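Local coordinates for probable dehydrogenase (Bordetella bronchiseptica, PDB 3MOI), which is a putative oxidoreductase of the Gfo/Idh/MocA family, probably binding a nicotinamide cofactor through an N-terminal Rossmann fold, at residues Val16-Ala19 and Pro20-Arg23; Val130-Leu133 and Arg134-Gln138; Gly172-Ile175 and Tyr176-Pro180; Glu240-Phe243 and Trp244-Glu247; Leu320-Asp324 and Glu325-Glu329. All coordinates share one frame; numbering follows the deposited sequence.

Contact 1. Residues Val16-Ala19 and Pro20-Arg23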
loop_
_atom_site.group_PDB
_atom_site.type_symbol
_atom_site.label_atom_id
_atom_site.label_comp_id
_atom_site.label_asym_id
_atom_site.label_seq_id
_atom_site.Cartn_x
_atom_site.Cartn_y
_atom_site.Cartn_z
ATOM N N VAL A 16 9.920 -20.764 23.245
ATOM C CA VAL A 16 8.486 -20.447 23.399
ATOM C C VAL A 16 7.666 -20.593 22.117
ATOM O O VAL A 16 6.549 -21.072 22.190
ATOM C CB VAL A 16 8.167 -19.128 24.237
ATOM C CG1 VAL A 16 9.362 -18.232 24.398
ATOM C CG2 VAL A 16 6.940 -18.371 23.674
ATOM N N LEU A 17 8.217 -20.258 20.944
ATOM C CA LEU A 17 7.477 -20.468 19.675
ATOM C C LEU A 17 7.579 -21.876 19.139
ATOM O O LEU A 17 6.572 -22.565 18.938
ATOM C CB LEU A 17 7.955 -19.496 18.616
ATOM C CG LEU A 17 7.066 -18.268 18.351
ATOM C CD1 LEU A 17 6.007 -18.013 19.430
ATOM C CD2 LEU A 17 7.925 -17.004 18.069
ATOM N N MET A 18 8.790 -22.349 18.914
ATOM C CA MET A 18 8.917 -23.562 18.137
ATOM C C MET A 18 8.708 -24.781 18.974
ATOM O O MET A 18 8.034 -25.714 18.550
ATOM C CB MET A 18 10.269 -23.616 17.439
ATOM C CG MET A 18 10.468 -24.845 16.602
ATOM S SD MET A 18 9.038 -25.228 15.637
ATOM C CE MET A 18 9.574 -26.559 14.655
ATOM N N ALA A 19 9.291 -24.789 20.159
ATOM C CA ALA A 19 9.245 -26.007 21.028
ATOM C C ALA A 19 7.848 -26.599 21.283
ATOM O O ALA A 19 7.638 -27.770 21.016
ATOM C CB ALA A 19 9.943 -25.766 22.321
ATOM N N PRO A 20 6.879 -25.799 21.748
ATOM C CA PRO A 20 5.543 -26.381 21.985
ATOM C C PRO A 20 4.933 -26.920 20.708
ATOM O O PRO A 20 4.410 -28.047 20.688
ATOM C CB PRO A 20 4.721 -25.205 22.526
ATOM C CG PRO A 20 5.746 -24.141 22.906
ATOM C CD PRO A 20 6.865 -24.343 21.922
ATOM N N ALA A 21 5.076 -26.157 19.629
ATOM C CA ALA A 21 4.618 -26.593 18.300
ATOM C C ALA A 21 5.229 -27.906 17.868
ATOM O O ALA A 21 4.558 -28.715 17.239
ATOM C CB ALA A 21 4.897 -25.502 17.242
ATOM N N MET A 22 6.497 -28.131 18.214
ATOM C CA MET A 22 7.140 -29.434 17.950
ATOM C C MET A 22 6.524 -30.557 18.775
ATOM O O MET A 22 6.318 -31.650 18.235
ATOM C CB MET A 22 8.655 -29.410 18.235
ATOM C CG MET A 22 9.561 -29.016 17.093
ATOM S SD MET A 22 11.336 -29.244 17.374
ATOM C CE MET A 22 11.773 -28.807 15.728
ATOM N N ARG A 23 6.261 -30.318 20.071
ATOM C CA ARG A 23 5.663 -31.378 20.924
ATOM C C ARG A 23 4.403 -31.791 20.208
ATOM O O ARG A 23 4.303 -32.895 19.687
ATOM C CB ARG A 23 5.340 -30.900 22.360
ATOM C CG ARG A 23 5.877 -31.843 23.457
ATOM C CD ARG A 23 5.004 -31.941 24.725
ATOM N NE ARG A 23 5.492 -31.216 25.914
ATOM C CZ ARG A 23 5.290 -29.922 26.161
ATOM N NH1 ARG A 23 4.660 -29.153 25.273
ATOM N NH2 ARG A 23 5.731 -29.382 27.299
#
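M18 lays the end of its thioether chain over that of M22, one helical turn further on, and the two chains meet at an angle. The M18 chain leaves with CG anti to the backbone N (chi1 -179°) and then bends at chi2 (44°), which turns its methyl toward the later residue. M18 CE comes to rest 3.5 Å from M22 CG. The two methyls are modelled implausibly close, M18 CE to M22 CE measuring 3.3 Å, so the exact placing of the methionine ends is doubtful. On the flank, M18 SD lies 4.4 Å from the methyl CB of A21.

Under the side chains runs the helix backbone. M22 N donates to M18 O at 2.9 Å, and R23 N to A19 O at 3.0 Å. P20 interrupts this series: with no N-H to give, it sets its ring carbon CG 3.3 Å from V16 O where an amide would otherwise donate, and the helix is kinked there.

Helix 12-24 connects strands 3-8 and 28-34 of the Rossmann-type beta-alpha-beta unit. Both methionines reach Y69 of the parallel sheet and I345 of helix 340-352, while A19 and P20 face Y48 of helix 38-48. These contacts of M18, M22, A19 and P20 are apolar in character, and R23 adds a cation-pi contact with the Y48 ring at the outer end.

Contact 2. Residues Val130-Leu133 and Arg134-Gln138; sequences VRTL and RAIVQ
T132 and I136 meet one turn apart on helix 128-139, an alpha helix whose consecutive i to i+4 backbone bonds tie the two segments together. R134 N reaches V130 O, A135 N reaches R131 O at 2.9 Å, I136 N reaches T132 O, and V137 N reaches L133 O at 3.2 Å. All four are fairly straight.

The tightly packed part is the face carrying T132, L133 and I136. I136 has CG1 anti to its carbonyl carbon (chi1 -71°), a setting that swings the longer branch back over the preceding turn. Its CD1 thus sits 3.5 Å from T132 O and 4.0 Å from the methyl CG2 of T132. The hydroxyl of T132 takes no part in this apolar touch, since OG1 is hydrogen-bonded to P128 O and to I333 N. Together, L133 and I136 press on L312 and V319 of the mixed sheet, so T132 and L133 are buried against the strands, and I136 lies at the margin.

Elsewhere the contact is looser. R131 extends from the exposed side, and its guanidinium stays well away from the later turn. R134 starts alongside the earlier turn, with CB 3.5 Å from R131 O, but its chain bends at chi3 and leads off, and NE hydrogen-bonds to T188 O on helix 179-190. Here the earlier turn is met by little more than the root of a long chain. Further along, V137 lays its CG2 branch 3.4 Å from L133 O, the same carbonyl oxygen that accepts its own backbone N-H.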
loop_
_atom_site.group_PDB
_atom_site.type_symbol
_atom_site.label_atom_id
_atom_site.label_comp_id
_atom_site.label_asym_id
_atom_site.label_seq_id
_atom_site.Cartn_x
_atom_site.Cartn_y
_atom_site.Cartn_z
ATOM N N VAL A 130 -0.415 -17.703 3.141
ATOM C CA VAL A 130 0.530 -17.456 2.058
ATOM C C VAL A 130 0.669 -18.659 1.164
ATOM O O VAL A 130 0.733 -18.557 -0.047
ATOM C CB VAL A 130 1.885 -17.076 2.608
ATOM C CG1 VAL A 130 2.895 -17.002 1.496
ATOM C CG2 VAL A 130 1.775 -15.725 3.423
ATOM N N ARG A 131 0.702 -19.824 1.741
ATOM C CA ARG A 131 0.697 -21.038 0.922
ATOM C C ARG A 131 -0.581 -21.128 0.134
ATOM O O ARG A 131 -0.587 -21.521 -1.045
ATOM C CB ARG A 131 0.819 -22.252 1.814
ATOM C CG ARG A 131 0.861 -23.620 1.107
ATOM C CD ARG A 131 1.372 -24.650 2.154
ATOM N NE ARG A 131 0.641 -25.913 2.096
ATOM C CZ ARG A 131 1.203 -27.115 1.926
ATOM N NH1 ARG A 131 2.534 -27.255 1.776
ATOM N NH2 ARG A 131 0.426 -28.195 1.896
ATOM N N THR A 132 -1.672 -20.721 0.760
ATOM C CA THR A 132 -2.959 -20.737 0.057
ATOM C C THR A 132 -2.965 -19.777 -1.087
ATOM O O THR A 132 -3.478 -20.145 -2.130
ATOM C CB THR A 132 -4.160 -20.455 0.964
ATOM O OG1 THR A 132 -4.055 -21.279 2.124
ATOM C CG2 THR A 132 -5.470 -20.753 0.220
ATOM N N LEU A 133 -2.408 -18.582 -0.903
ATOM C CA LEU A 133 -2.332 -17.602 -1.985
ATOM C C LEU A 133 -1.521 -18.199 -3.119
ATOM O O LEU A 133 -1.922 -18.080 -4.265
ATOM C CB LEU A 133 -1.753 -16.220 -1.550
ATOM C CG LEU A 133 -2.591 -15.290 -0.618
ATOM C CD1 LEU A 133 -1.725 -14.283 0.190
ATOM C CD2 LEU A 133 -3.716 -14.498 -1.302
ATOM N N ARG A 134 -0.404 -18.878 -2.807
ATOM C CA ARG A 134 0.396 -19.538 -3.857
ATOM C C ARG A 134 -0.475 -20.557 -4.599
ATOM O O ARG A 134 -0.615 -20.511 -5.834
ATOM C CB ARG A 134 1.690 -20.204 -3.319
ATOM C CG ARG A 134 2.476 -20.987 -4.375
ATOM C CD ARG A 134 3.665 -21.898 -3.757
ATOM N NE ARG A 134 4.941 -21.223 -4.049
ATOM C CZ ARG A 134 5.968 -21.641 -4.795
ATOM N NH1 ARG A 134 6.068 -22.883 -5.306
ATOM N NH2 ARG A 134 6.966 -20.757 -4.966
ATOM N N ALA A 135 -1.086 -21.465 -3.863
ATOM C CA ALA A 135 -1.895 -22.509 -4.558
ATOM C C ALA A 135 -2.884 -21.858 -5.563
ATOM O O ALA A 135 -2.975 -22.256 -6.731
ATOM C CB ALA A 135 -2.578 -23.388 -3.563
ATOM N N ILE A 136 -3.539 -20.784 -5.139
ATOM C CA ILE A 136 -4.537 -20.132 -5.997
ATOM C C ILE A 136 -3.922 -19.588 -7.283
ATOM O O ILE A 136 -4.452 -19.774 -8.361
ATOM C CB ILE A 136 -5.279 -19.026 -5.216
ATOM C CG1 ILE A 136 -6.206 -19.688 -4.183
ATOM C CG2 ILE A 136 -6.031 -18.138 -6.134
ATOM C CD1 ILE A 136 -6.613 -18.810 -3.049
ATOM N N VAL A 137 -2.783 -18.949 -7.168
ATOM C CA VAL A 137 -2.039 -18.471 -8.318
ATOM C C VAL A 137 -1.620 -19.601 -9.262
ATOM O O VAL A 137 -1.968 -19.521 -10.429
ATOM C CB VAL A 137 -0.810 -17.599 -7.859
ATOM C CG1 VAL A 137 0.079 -17.230 -9.030
ATOM C CG2 VAL A 137 -1.306 -16.310 -7.118
ATOM N N GLN A 138 -0.917 -20.653 -8.790
ATOM C CA GLN A 138 -0.497 -21.787 -9.671
ATOM C C GLN A 138 -1.712 -22.461 -10.333
ATOM O O GLN A 138 -1.691 -22.855 -11.518
ATOM C CB GLN A 138 0.240 -22.883 -8.886
ATOM C CG GLN A 138 1.732 -22.663 -8.538
ATOM C CD GLN A 138 2.279 -23.655 -7.399
ATOM O OE1 GLN A 138 1.517 -24.185 -6.553
ATOM N NE2 GLN A 138 3.600 -23.860 -7.386
#

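Contact 3. Residues Gly172-Ile175 and Tyr176-Pro180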
loop_
_atom_site.group_PDB
_atom_site.type_symbol
_atom_site.label_atom_id
_atom_site.label_comp_id
_atom_site.label_asym_id
_atom_site.label_seq_id
_atom_site.Cartn_x
_atom_site.Cartn_y
_atom_site.Cartn_z
ATOM N N GLY A 172 20.270 -5.335 13.813
ATOM C CA GLY A 172 19.006 -4.847 14.332
ATOM C C GLY A 172 18.152 -4.196 13.263
ATOM O O GLY A 172 18.624 -3.903 12.153
ATOM N N GLY A 173 16.901 -3.961 13.630
ATOM C CA GLY A 173 15.995 -3.179 12.850
ATOM C C GLY A 173 15.258 -3.964 11.822
ATOM O O GLY A 173 15.498 -5.175 11.584
ATOM N N ILE A 174 14.370 -3.244 11.171
ATOM C CA ILE A 174 13.376 -3.884 10.399
ATOM C C ILE A 174 13.911 -4.485 9.105
ATOM O O ILE A 174 13.241 -5.352 8.550
ATOM C CB ILE A 174 12.148 -2.965 10.098
ATOM C CG1 ILE A 174 12.494 -1.849 9.143
ATOM C CG2 ILE A 174 11.536 -2.379 11.375
ATOM C CD1 ILE A 174 11.444 -1.749 7.969
ATOM N N ILE A 175 15.084 -4.071 8.622
ATOM C CA ILE A 175 15.538 -4.585 7.367
ATOM C C ILE A 175 15.845 -6.082 7.447
ATOM O O ILE A 175 15.594 -6.877 6.492
ATOM C CB ILE A 175 16.815 -3.867 6.837
ATOM C CG1 ILE A 175 16.570 -2.374 6.502
ATOM C CG2 ILE A 175 17.380 -4.605 5.550
ATOM C CD1 ILE A 175 15.232 -2.030 6.009
ATOM N N TYR A 176 16.397 -6.484 8.558
ATOM C CA TYR A 176 16.773 -7.875 8.713
ATOM C C TYR A 176 15.781 -8.726 9.525
ATOM O O TYR A 176 15.832 -9.957 9.506
ATOM C CB TYR A 176 18.107 -7.915 9.433
ATOM C CG TYR A 176 19.250 -7.331 8.694
ATOM C CD1 TYR A 176 19.690 -7.914 7.489
ATOM C CD2 TYR A 176 19.978 -6.238 9.220
ATOM C CE1 TYR A 176 20.790 -7.389 6.801
ATOM C CE2 TYR A 176 21.063 -5.682 8.522
ATOM C CZ TYR A 176 21.486 -6.278 7.330
ATOM O OH TYR A 176 22.620 -5.820 6.664
ATOM N N ASN A 177 14.906 -8.071 10.267
ATOM C CA ASN A 177 14.054 -8.770 11.264
ATOM C C ASN A 177 12.563 -8.752 10.891
ATOM O O ASN A 177 11.735 -9.396 11.556
ATOM C CB ASN A 177 14.317 -8.133 12.628
ATOM C CG ASN A 177 15.791 -8.278 13.032
ATOM O OD1 ASN A 177 16.243 -9.372 13.328
ATOM N ND2 ASN A 177 16.555 -7.177 12.998
ATOM N N GLN A 178 12.202 -7.978 9.862
ATOM C CA GLN A 178 10.792 -7.863 9.467
ATOM C C GLN A 178 10.590 -7.962 7.924
ATOM O O GLN A 178 9.822 -8.780 7.402
ATOM C CB GLN A 178 10.233 -6.576 10.033
ATOM C CG GLN A 178 10.074 -6.555 11.590
ATOM C CD GLN A 178 8.928 -7.498 12.045
ATOM O OE1 GLN A 178 9.133 -8.699 12.280
ATOM N NE2 GLN A 178 7.728 -6.967 12.092
ATOM N N LEU A 179 11.301 -7.151 7.184
ATOM C CA LEU A 179 11.172 -7.159 5.753
ATOM C C LEU A 179 11.326 -8.590 5.152
ATOM O O LEU A 179 10.648 -8.942 4.197
ATOM C CB LEU A 179 12.222 -6.213 5.194
ATOM C CG LEU A 179 11.762 -4.818 4.781
ATOM C CD1 LEU A 179 10.587 -4.266 5.598
ATOM C CD2 LEU A 179 12.933 -3.816 4.668
ATOM N N PRO A 180 12.203 -9.433 5.727
ATOM C CA PRO A 180 12.282 -10.753 5.104
ATOM C C PRO A 180 10.932 -11.487 5.066
ATOM O O PRO A 180 10.657 -12.241 4.125
ATOM C CB PRO A 180 13.363 -11.507 5.928
ATOM C CG PRO A 180 14.289 -10.436 6.356
ATOM C CD PRO A 180 13.319 -9.195 6.643
#
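N177 sets CG anti to its carbonyl carbon (chi1 -60°) and turns its amide with chi2 at -70°, and these two torsions bring ND2 back to G173, where it donates to G173 O at 2.7 Å. The approach is slightly tilted from both the amide plane and the carbonyl plane. The same oxygen also receives weak bonds from Y176 N and N177 N, and ND2 has a second acceptor in G171 O, so the side chain is gripped between two carbonyls of the glycine-rich approach to the helix. G173 is the N-cap of the short helix 174-177.

At the other end of that helix, I174 O collects two amides. Q178 N comes from above the carbonyl plane at 3.1 Å, whereas L179 N is nearly collinear with the C=O at 3.0 Å. P180, which has no N-H, rests its CD 3.3 Å from I175 O, and helix 179-190 follows.

L179 crosses I174 and runs beside I175. I174 carries CG1 in the crowded position between N and the carbonyl carbon, and its CD1 meets L179 CD1 at 3.6 Å. Y176 receives I175 CG2 over one ring face and has G172 O at its edge, 4.0 Å from CD2.

The three aliphatic residues pack together in a buried setting, with Y230 and C214 of the mixed sheet against I174 and L179, and helix 362-381 receives I175 and Y176. Chemically, the two shared oxygens differ: G173 O caps the start of helix 174-177 with one good and two weak bonds, while I174 O takes Q178 N and L179 N where the helix ends.

Contact 4. Residues Glu240-Phe243 and Trp244-Glu247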
loop_
_atom_site.group_PDB
_atom_site.type_symbol
_atom_site.label_atom_id
_atom_site.label_comp_id
_atom_site.label_asym_id
_atom_site.label_seq_id
_atom_site.Cartn_x
_atom_site.Cartn_y
_atom_site.Cartn_z
ATOM N N GLU A 240 -6.111 -3.408 12.180
ATOM C CA GLU A 240 -7.403 -2.809 11.853
ATOM C C GLU A 240 -7.871 -3.151 10.442
ATOM O O GLU A 240 -9.051 -3.203 10.182
ATOM C CB GLU A 240 -7.366 -1.300 12.013
ATOM C CG GLU A 240 -8.747 -0.658 11.837
ATOM C CD GLU A 240 -8.796 0.787 12.301
ATOM O OE1 GLU A 240 -7.847 1.230 12.978
ATOM O OE2 GLU A 240 -9.771 1.502 11.970
ATOM N N MET A 241 -6.952 -3.348 9.500
ATOM C CA MET A 241 -7.360 -3.623 8.126
ATOM C C MET A 241 -7.300 -5.104 7.877
ATOM O O MET A 241 -7.579 -5.566 6.779
ATOM C CB MET A 241 -6.533 -2.800 7.138
ATOM C CG MET A 241 -6.910 -1.264 7.106
ATOM S SD MET A 241 -5.698 -0.342 6.148
ATOM C CE MET A 241 -6.437 1.206 6.572
ATOM N N HIS A 242 -6.991 -5.865 8.924
ATOM C CA HIS A 242 -7.051 -7.317 8.868
ATOM C C HIS A 242 -7.870 -7.871 10.061
ATOM O O HIS A 242 -7.346 -8.558 10.945
ATOM C CB HIS A 242 -5.640 -7.873 8.855
ATOM C CG HIS A 242 -5.575 -9.310 8.463
ATOM N ND1 HIS A 242 -5.727 -9.729 7.159
ATOM C CD2 HIS A 242 -5.426 -10.430 9.207
ATOM C CE1 HIS A 242 -5.670 -11.048 7.114
ATOM N NE2 HIS A 242 -5.473 -11.495 8.341
ATOM N N PHE A 243 -9.158 -7.529 10.089
ATOM C CA PHE A 243 -10.178 -8.120 11.005
ATOM C C PHE A 243 -9.814 -8.091 12.484
ATOM O O PHE A 243 -10.376 -8.857 13.288
ATOM C CB PHE A 243 -10.472 -9.546 10.561
ATOM C CG PHE A 243 -10.566 -9.696 9.069
ATOM C CD1 PHE A 243 -11.745 -9.374 8.406
ATOM C CD2 PHE A 243 -9.446 -10.115 8.321
ATOM C CE1 PHE A 243 -11.844 -9.497 7.028
ATOM C CE2 PHE A 243 -9.513 -10.230 6.922
ATOM C CZ PHE A 243 -10.741 -9.924 6.277
ATOM N N TRP A 244 -8.894 -7.186 12.849
ATOM C CA TRP A 244 -8.364 -7.101 14.219
ATOM C C TRP A 244 -7.898 -8.480 14.727
ATOM O O TRP A 244 -8.158 -8.831 15.876
ATOM C CB TRP A 244 -9.388 -6.449 15.186
ATOM C CG TRP A 244 -9.475 -4.977 15.088
ATOM C CD1 TRP A 244 -10.546 -4.224 14.620
ATOM C CD2 TRP A 244 -8.470 -4.035 15.465
ATOM N NE1 TRP A 244 -10.237 -2.885 14.678
ATOM C CE2 TRP A 244 -8.979 -2.745 15.208
ATOM C CE3 TRP A 244 -7.184 -4.153 15.994
ATOM C CZ2 TRP A 244 -8.229 -1.593 15.438
ATOM C CZ3 TRP A 244 -6.449 -3.005 16.242
ATOM C CH2 TRP A 244 -6.971 -1.739 15.953
ATOM N N LEU A 245 -7.238 -9.257 13.847
ATOM C CA LEU A 245 -6.359 -10.375 14.236
ATOM C C LEU A 245 -4.903 -9.965 14.445
ATOM O O LEU A 245 -4.334 -9.283 13.624
ATOM C CB LEU A 245 -6.245 -11.392 13.111
ATOM C CG LEU A 245 -7.351 -12.312 12.644
ATOM C CD1 LEU A 245 -6.618 -13.525 12.124
ATOM C CD2 LEU A 245 -8.344 -12.677 13.761
ATOM N N ALA A 246 -4.242 -10.472 15.482
ATOM C CA ALA A 246 -2.780 -10.332 15.539
ATOM C C ALA A 246 -2.102 -11.256 14.560
ATOM O O ALA A 246 -2.680 -12.213 14.054
ATOM C CB ALA A 246 -2.226 -10.543 16.934
ATOM N N GLU A 247 -0.852 -10.892 14.311
ATOM C CA GLU A 247 0.079 -11.605 13.510
ATOM C C GLU A 247 -0.013 -13.112 13.734
ATOM O O GLU A 247 -0.072 -13.863 12.753
ATOM C CB GLU A 247 1.480 -11.093 13.843
ATOM C CG GLU A 247 2.595 -11.770 13.059
ATOM C CD GLU A 247 3.971 -11.101 13.227
ATOM O OE1 GLU A 247 4.987 -11.811 13.028
ATOM O OE2 GLU A 247 4.051 -9.875 13.491
#
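E240 and W244 lie side by side and point the same way, with the backbone end of the glutamate beneath the indole. The alpha carbon makes a CH-pi contact: E240 CA stands 3.9 Å from the centroid of the five-membered ring of W244, 20° off the ring normal. E240 CB lies below the rim of the benzene half, 3.5 Å from W244 CZ2. The chain, extended with CG anti to the backbone N, then runs out past that edge, with E240 OE1 3.8 Å from W244 CZ2. The carboxylate is held close to parallel with the ring, the planes being 20° apart. Its charge is answered across the dimer, where OE2 forms a salt bridge with R313 of the second subunit.

From H242 to L245 the chain reverses in a beta turn. L245 N donates to H242 O at 3.0 Å and almost straight, and the two central residues, F243 and W244, both adopt left-handed helical backbone angles. The turn belongs to the long connection between strand 225-231 and helix 258-265 in the C-terminal part of this Gfo/Idh/MocA-type protein.

H242 and F243 meet differently. F243 brings CD2 over the centre of one imidazole face, 3.9 Å above its plane, and has H242 CE1 at its own ring edge, so an edge of the phenyl addresses a face of the histidine. At the rim of that imidazole, near the ring plane, L245 CB lies 4.1 Å from H242 CD2. H299 stacks on the H242 ring, and its NE2 donates to L245 O.

Contact 5. Residues Leu320-Asp324 and Glu325-Glu329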
loop_
_atom_site.group_PDB
_atom_site.type_symbol
_atom_site.label_atom_id
_atom_site.label_comp_id
_atom_site.label_asym_id
_atom_site.label_seq_id
_atom_site.Cartn_x
_atom_site.Cartn_y
_atom_site.Cartn_z
ATOM N N LEU A 320 -9.632 -14.574 0.736
ATOM C CA LEU A 320 -10.790 -13.908 0.192
ATOM C C LEU A 320 -10.478 -13.667 -1.288
ATOM O O LEU A 320 -9.490 -13.015 -1.584
ATOM C CB LEU A 320 -11.071 -12.607 0.980
ATOM C CG LEU A 320 -11.876 -12.822 2.288
ATOM C CD1 LEU A 320 -11.755 -11.630 3.253
ATOM C CD2 LEU A 320 -13.422 -13.151 2.008
ATOM N N VAL A 321 -11.270 -14.259 -2.195
ATOM C CA VAL A 321 -11.106 -14.077 -3.644
ATOM C C VAL A 321 -12.163 -13.125 -4.166
ATOM O O VAL A 321 -13.328 -13.508 -4.297
ATOM C CB VAL A 321 -11.259 -15.387 -4.431
ATOM C CG1 VAL A 321 -11.117 -15.152 -5.928
ATOM C CG2 VAL A 321 -10.268 -16.370 -3.962
ATOM N N TYR A 322 -11.753 -11.896 -4.495
ATOM C CA TYR A 322 -12.680 -10.901 -5.058
ATOM C C TYR A 322 -12.736 -11.065 -6.545
ATOM O O TYR A 322 -11.897 -10.544 -7.251
ATOM C CB TYR A 322 -12.234 -9.496 -4.703
ATOM C CG TYR A 322 -12.282 -9.259 -3.223
ATOM C CD1 TYR A 322 -13.420 -8.717 -2.591
ATOM C CD2 TYR A 322 -11.218 -9.625 -2.425
ATOM C CE1 TYR A 322 -13.436 -8.518 -1.181
ATOM C CE2 TYR A 322 -11.231 -9.419 -1.056
ATOM C CZ TYR A 322 -12.313 -8.881 -0.439
ATOM O OH TYR A 322 -12.223 -8.715 0.917
ATOM N N GLY A 323 -13.751 -11.781 -7.035
ATOM C CA GLY A 323 -13.755 -12.184 -8.434
ATOM C C GLY A 323 -14.590 -11.283 -9.288
ATOM O O GLY A 323 -15.160 -10.315 -8.809
ATOM N N ASP A 324 -14.643 -11.628 -10.572
ATOM C CA ASP A 324 -15.550 -11.013 -11.539
ATOM C C ASP A 324 -17.006 -11.093 -11.045
ATOM O O ASP A 324 -17.828 -10.227 -11.307
ATOM C CB ASP A 324 -15.428 -11.741 -12.905
ATOM C CG ASP A 324 -14.158 -11.344 -13.707
ATOM O OD1 ASP A 324 -13.416 -10.442 -13.266
ATOM O OD2 ASP A 324 -13.893 -11.950 -14.782
ATOM N N GLU A 325 -17.293 -12.159 -10.318
ATOM C CA GLU A 325 -18.667 -12.545 -9.990
ATOM C C GLU A 325 -19.047 -12.000 -8.631
ATOM O O GLU A 325 -20.208 -12.121 -8.243
ATOM C CB GLU A 325 -18.751 -14.087 -9.930
ATOM C CG GLU A 325 -20.039 -14.695 -10.388
ATOM C CD GLU A 325 -20.234 -14.557 -11.894
ATOM O OE1 GLU A 325 -20.949 -15.432 -12.492
ATOM O OE2 GLU A 325 -19.657 -13.571 -12.446
ATOM N N GLY A 326 -18.064 -11.442 -7.910
ATOM C CA GLY A 326 -18.219 -11.109 -6.498
ATOM C C GLY A 326 -17.250 -11.933 -5.659
ATOM O O GLY A 326 -16.456 -12.679 -6.191
ATOM N N VAL A 327 -17.362 -11.807 -4.343
ATOM C CA VAL A 327 -16.476 -12.406 -3.385
ATOM C C VAL A 327 -16.755 -13.885 -3.173
ATOM O O VAL A 327 -17.869 -14.322 -3.287
ATOM C CB VAL A 327 -16.606 -11.710 -1.998
ATOM C CG1 VAL A 327 -15.378 -11.979 -1.144
ATOM C CG2 VAL A 327 -16.747 -10.224 -2.145
ATOM N N ARG A 328 -15.715 -14.651 -2.868
ATOM C CA ARG A 328 -15.864 -15.967 -2.256
ATOM C C ARG A 328 -14.600 -16.267 -1.438
ATOM O O ARG A 328 -13.579 -15.609 -1.628
ATOM C CB ARG A 328 -16.139 -17.057 -3.309
ATOM C CG ARG A 328 -14.907 -17.506 -4.097
ATOM C CD ARG A 328 -15.259 -18.144 -5.471
ATOM N NE ARG A 328 -14.089 -18.148 -6.367
ATOM C CZ ARG A 328 -13.118 -19.073 -6.363
ATOM N NH1 ARG A 328 -13.161 -20.119 -5.517
ATOM N NH2 ARG A 328 -12.095 -18.949 -7.217
ATOM N N GLU A 329 -14.691 -17.236 -0.526
ATOM C CA GLU A 329 -13.633 -17.568 0.435
ATOM C C GLU A 329 -13.090 -18.971 0.152
ATOM O O GLU A 329 -13.834 -19.868 -0.223
ATOM C CB GLU A 329 -14.128 -17.442 1.897
ATOM C CG GLU A 329 -12.990 -17.393 2.970
ATOM C CD GLU A 329 -13.392 -16.712 4.305
ATOM O OE1 GLU A 329 -14.623 -16.555 4.535
ATOM O OE2 GLU A 329 -12.488 -16.360 5.126
#
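Y322 carries its ring alongside V327, the directly opposed residue in the hairpin of strands 318-323 and 326-331. From CB, chi1 of -64° places CG beside the backbone N and brings the CD1-CE1 side of the ring beside the valine. CD1 lies 3.7 Å from V327 CG2, and CE1 is 3.8 Å from the same methyl. The other methyl, V327 CG1, sits over a ring face, 4.3 Å from the centroid and offset toward the rim, in a CH-pi contact. At the tip, OH hydrogen-bonds with R313 NH1 of the same chain. L320 joins this face through CD2, 3.9 Å from V327 CG1.

Y322 and V327 form a non-hydrogen-bonded pair; next to it, V321 and R328 form a hydrogen-bonded one. V321 N reaches R328 O at 2.7 Å, and R328 N answers to V321 O at 3.0 Å. On this opposite face the R328 guanidinium passes over V321 CB. A type I turn from G323 to G326 closes the hairpin.

D324 OD1, on the turn, forms a salt bridge with R260 of the second subunit and a hydrogen bond with its H235. The hairpin thus presents two kinds of chemistry to its dimer partner: the tyrosine ring, packed with V327 on one side, meets F236 of the second subunit edge-to-face, while the D324 carboxylate gives that subunit a charged partner.

In the fold
From the N terminus the five contacts follow in series; none nests in or crosses another, because each joins residues neighbouring in sequence. Contact 1 lies within the first helix of the Rossmann part. Contact 2 lies within helix 128-139, packed on the mixed sheet, and contact 3 marks the break between helices 174-177 and 179-190. Contact 4 closes a turn in the long connection after strand 225-231, and contact 5 closes the hairpin at one end of the mixed sheet. Those last two touch, with F243 CZ 3.6 Å from L320 CD1, and both reach the second subunit. Contacts 2 and 5 come within about 4 Å at their nearest atoms without touching.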